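Side-chain contact in Mll2253 protein (Mesorhizobium loti, PDB 3Q63), which is of unknown function but belongs to the AHA1 family and, as in Bet v 1-like relatives, may bind a hydrophobic ligand: residues 32-35 / 36-40. Sequence-based numbering, arbitrary orientation.
Sequences HLIE and EWLMK
The indole of Trp37 folds back over the last turn of helix 31-37 and lies against the backbone of Leu33 and Ile34. From CB, the side chain places CG between its own backbone N and carbonyl carbon (chi1 58°), which turns the ring back along the helix. CD1 then comes within 3.2 Å of Leu33 O, while Ile34 O and Leu38 CB stand over one ring face, both displaced toward the rim. NE1 passes 3.5 Å from Ile34 CA and donates a hydrogen bond to Ala27 O in helix 21-29. CE2 lies 4.1 Å from Ile34 CA, and farther along the ring CZ2 faces Ile34 CG2 at 4.5 Å. The ring also touches Lys134 and Leu135, and thereby links the end of helix 31-37 to helix 21-29 and to the long helix 118-141 of this Bet v 1-like helix-grip fold. With an alanine here, Ala27 O would probably lose its indole donor and a gap would open against helix 118-141. Ile34 O accepts a 2.7 Å bond from Leu38 N, almost in line with its C=O (174°), and a weak one from Trp37 N. The Ile34 and Leu38 side chains lie side by side, pointing the same way, with CG2 of Ile34 3.6 Å from CD2 of Leu38. Past the helix end, where the chain turns into short strand 40-41, outermost in the sheet of this chain, Met39 O receives a CH...O contact of 3.4 Å from Glu35 CA, and the extended Glu35 side chain runs beside Lys40. Toward solvent, one water donates to both His32 O and Glu36 OE1.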
ATOM      1  N   HIS B  32       5.545  13.239 -10.068  1.00 22.40           N
ATOM      2  CA  HIS B  32       4.180  13.076 -10.572  1.00 24.65           C
ATOM      3  C   HIS B  32       4.023  11.810 -11.412  1.00 24.03           C
ATOM      4  O   HIS B  32       2.929  11.260 -11.521  1.00 24.71           O
ATOM      5  CB  HIS B  32       3.750  14.311 -11.384  1.00 26.87           C
ATOM      6  CG  HIS B  32       4.337  14.373 -12.763  1.00 30.91           C
ATOM      7  ND1 HIS B  32       5.680  14.571 -12.996  1.00 32.73           N
ATOM      8  CD2 HIS B  32       3.752  14.287 -13.983  1.00 33.07           C
ATOM      9  CE1 HIS B  32       5.899  14.610 -14.300  1.00 32.59           C
ATOM     10  NE2 HIS B  32       4.746  14.440 -14.920  1.00 32.34           N
ATOM     11  N   LEU B  33       5.121  11.363 -12.008  1.00 21.78           N
ATOM     12  CA  LEU B  33       5.118  10.156 -12.826  1.00 21.51           C
ATOM     13  C   LEU B  33       5.264   8.929 -11.918  1.00 19.15           C
ATOM     14  O   LEU B  33       4.571   7.938 -12.096  1.00 19.31           O
ATOM     15  CB  LEU B  33       6.255  10.223 -13.851  1.00 21.91           C
ATOM     16  CG  LEU B  33       5.918  10.481 -15.326  1.00 24.33           C
ATOM     17  CD1 LEU B  33       4.746  11.426 -15.473  1.00 23.14           C
ATOM     18  CD2 LEU B  33       7.154  11.034 -16.041  1.00 24.62           C
ATOM     19  N   ILE B  34       6.165   9.006 -10.944  1.00 20.40           N
ATOM     20  CA  ILE B  34       6.362   7.907 -10.003  1.00 19.11           C
ATOM     21  C   ILE B  34       5.028   7.577  -9.328  1.00 19.25           C
ATOM     22  O   ILE B  34       4.664   6.413  -9.183  1.00 20.01           O
ATOM     23  CB  ILE B  34       7.394   8.280  -8.925  1.00 17.06           C
ATOM     24  CG1 ILE B  34       8.754   8.501  -9.591  1.00 18.90           C
ATOM     25  CG2 ILE B  34       7.466   7.173  -7.850  1.00 17.93           C
ATOM     26  CD1 ILE B  34       9.832   9.039  -8.678  1.00 15.86           C
ATOM     27  N   GLU B  35       4.295   8.611  -8.937  1.00 17.86           N
ATOM     28  CA  GLU B  35       3.012   8.422  -8.278  1.00 20.69           C
ATOM     29  C   GLU B  35       2.000   7.683  -9.154  1.00 21.24           C
ATOM     30  O   GLU B  35       1.081   7.038  -8.645  1.00 19.98           O
ATOM     31  CB  GLU B  35       2.429   9.775  -7.862  1.00 22.60           C
ATOM     32  CG  GLU B  35       1.108   9.659  -7.121  1.00 26.32           C
ATOM     33  CD  GLU B  35       0.478  11.006  -6.842  1.00 28.93           C
ATOM     34  OE1 GLU B  35       1.155  11.866  -6.244  1.00 29.70           O
ATOM     35  OE2 GLU B  35      -0.698  11.205  -7.220  1.00 32.63           O
ATOM     36  N   GLU B  36       2.189   7.760 -10.466  1.00 20.49           N
ATOM     37  CA  GLU B  36       1.291   7.130 -11.427  1.00 22.02           C
ATOM     38  C   GLU B  36       1.394   5.602 -11.453  1.00 21.83           C
ATOM     39  O   GLU B  36       0.391   4.918 -11.629  1.00 21.96           O
ATOM     40  CB  GLU B  36       1.570   7.696 -12.822  1.00 25.64           C
ATOM     41  CG  GLU B  36       0.340   7.873 -13.680  1.00 30.03           C
ATOM     42  CD  GLU B  36      -0.743   8.683 -12.985  1.00 32.28           C
ATOM     43  OE1 GLU B  36      -0.477   9.845 -12.601  1.00 34.28           O
ATOM     44  OE2 GLU B  36      -1.859   8.148 -12.810  1.00 32.54           O
ATOM     45  N   TRP B  37       2.600   5.066 -11.292  1.00 21.22           N
ATOM     46  CA  TRP B  37       2.775   3.617 -11.304  1.00 19.55           C
ATOM     47  C   TRP B  37       3.148   3.072  -9.936  1.00 19.72           C
ATOM     48  O   TRP B  37       2.966   1.887  -9.660  1.00 21.32           O
ATOM     49  CB  TRP B  37       3.840   3.194 -12.321  1.00 18.12           C
ATOM     50  CG  TRP B  37       5.195   3.793 -12.098  1.00 17.41           C
ATOM     51  CD1 TRP B  37       5.648   4.995 -12.569  1.00 14.82           C
ATOM     52  CD2 TRP B  37       6.269   3.231 -11.335  1.00 18.52           C
ATOM     53  NE1 TRP B  37       6.935   5.216 -12.147  1.00 14.04           N
ATOM     54  CE2 TRP B  37       7.343   4.150 -11.389  1.00 17.17           C
ATOM     55  CE3 TRP B  37       6.431   2.044 -10.609  1.00 19.12           C
ATOM     56  CZ2 TRP B  37       8.558   3.921 -10.746  1.00 17.30           C
ATOM     57  CZ3 TRP B  37       7.648   1.815  -9.965  1.00 20.64           C
ATOM     58  CH2 TRP B  37       8.695   2.752 -10.040  1.00 20.95           C
ATOM     59  N   LEU B  38       3.673   3.937  -9.078  1.00 17.70           N
ATOM     60  CA  LEU B  38       4.057   3.520  -7.740  1.00 18.86           C
ATOM     61  C   LEU B  38       3.044   4.110  -6.761  1.00 17.47           C
ATOM     62  O   LEU B  38       1.985   3.525  -6.538  1.00 17.89           O
ATOM     63  CB  LEU B  38       5.472   4.007  -7.433  1.00 18.46           C
ATOM     64  CG  LEU B  38       6.102   3.439  -6.169  1.00 23.48           C
ATOM     65  CD1 LEU B  38       6.268   1.919  -6.290  1.00 23.91           C
ATOM     66  CD2 LEU B  38       7.438   4.102  -5.956  1.00 21.88           C
HETATM   67  N   MSE B  39       3.369   5.265  -6.184  1.00 17.20           N
HETATM   68  CA  MSE B  39       2.467   5.959  -5.266  1.00 18.61           C
HETATM   69  C   MSE B  39       3.057   7.297  -4.837  1.00 19.44           C
HETATM   70  O   MSE B  39       4.176   7.647  -5.218  1.00 19.33           O
HETATM   71  CB  MSE B  39       2.166   5.096  -4.030  1.00 20.91           C
HETATM   72  CG  MSE B  39       3.333   4.922  -3.071  1.00 22.73           C
HETATM   73 SE   MSE B  39       3.022   3.541  -1.725  1.00 32.49          SE
HETATM   74  CE  MSE B  39       3.705   1.997  -2.678  1.00 23.98           C
ATOM     75  N   LYS B  40       2.274   8.037  -4.056  1.00 20.20           N
ATOM     76  CA  LYS B  40       2.640   9.346  -3.526  1.00 20.30           C
ATOM     77  C   LYS B  40       4.088   9.350  -3.055  1.00 20.05           C
ATOM     78  O   LYS B  40       4.530   8.426  -2.372  1.00 17.18           O
ATOM     79  CB  LYS B  40       1.728   9.685  -2.348  1.00 23.25           C
ATOM     80  CG  LYS B  40       1.342  11.149  -2.217  1.00 27.91           C
ATOM     81  CD  LYS B  40       2.531  12.063  -2.037  1.00 30.98           C
ATOM     82  CE  LYS B  40       2.064  13.495  -1.769  1.00 35.09           C
ATOM     83  NZ  LYS B  40       1.212  13.584  -0.542  1.00 34.00           N
TER
HETATM   84  O   HOH W   1       0.562  12.314 -11.186  1.00 42.61           O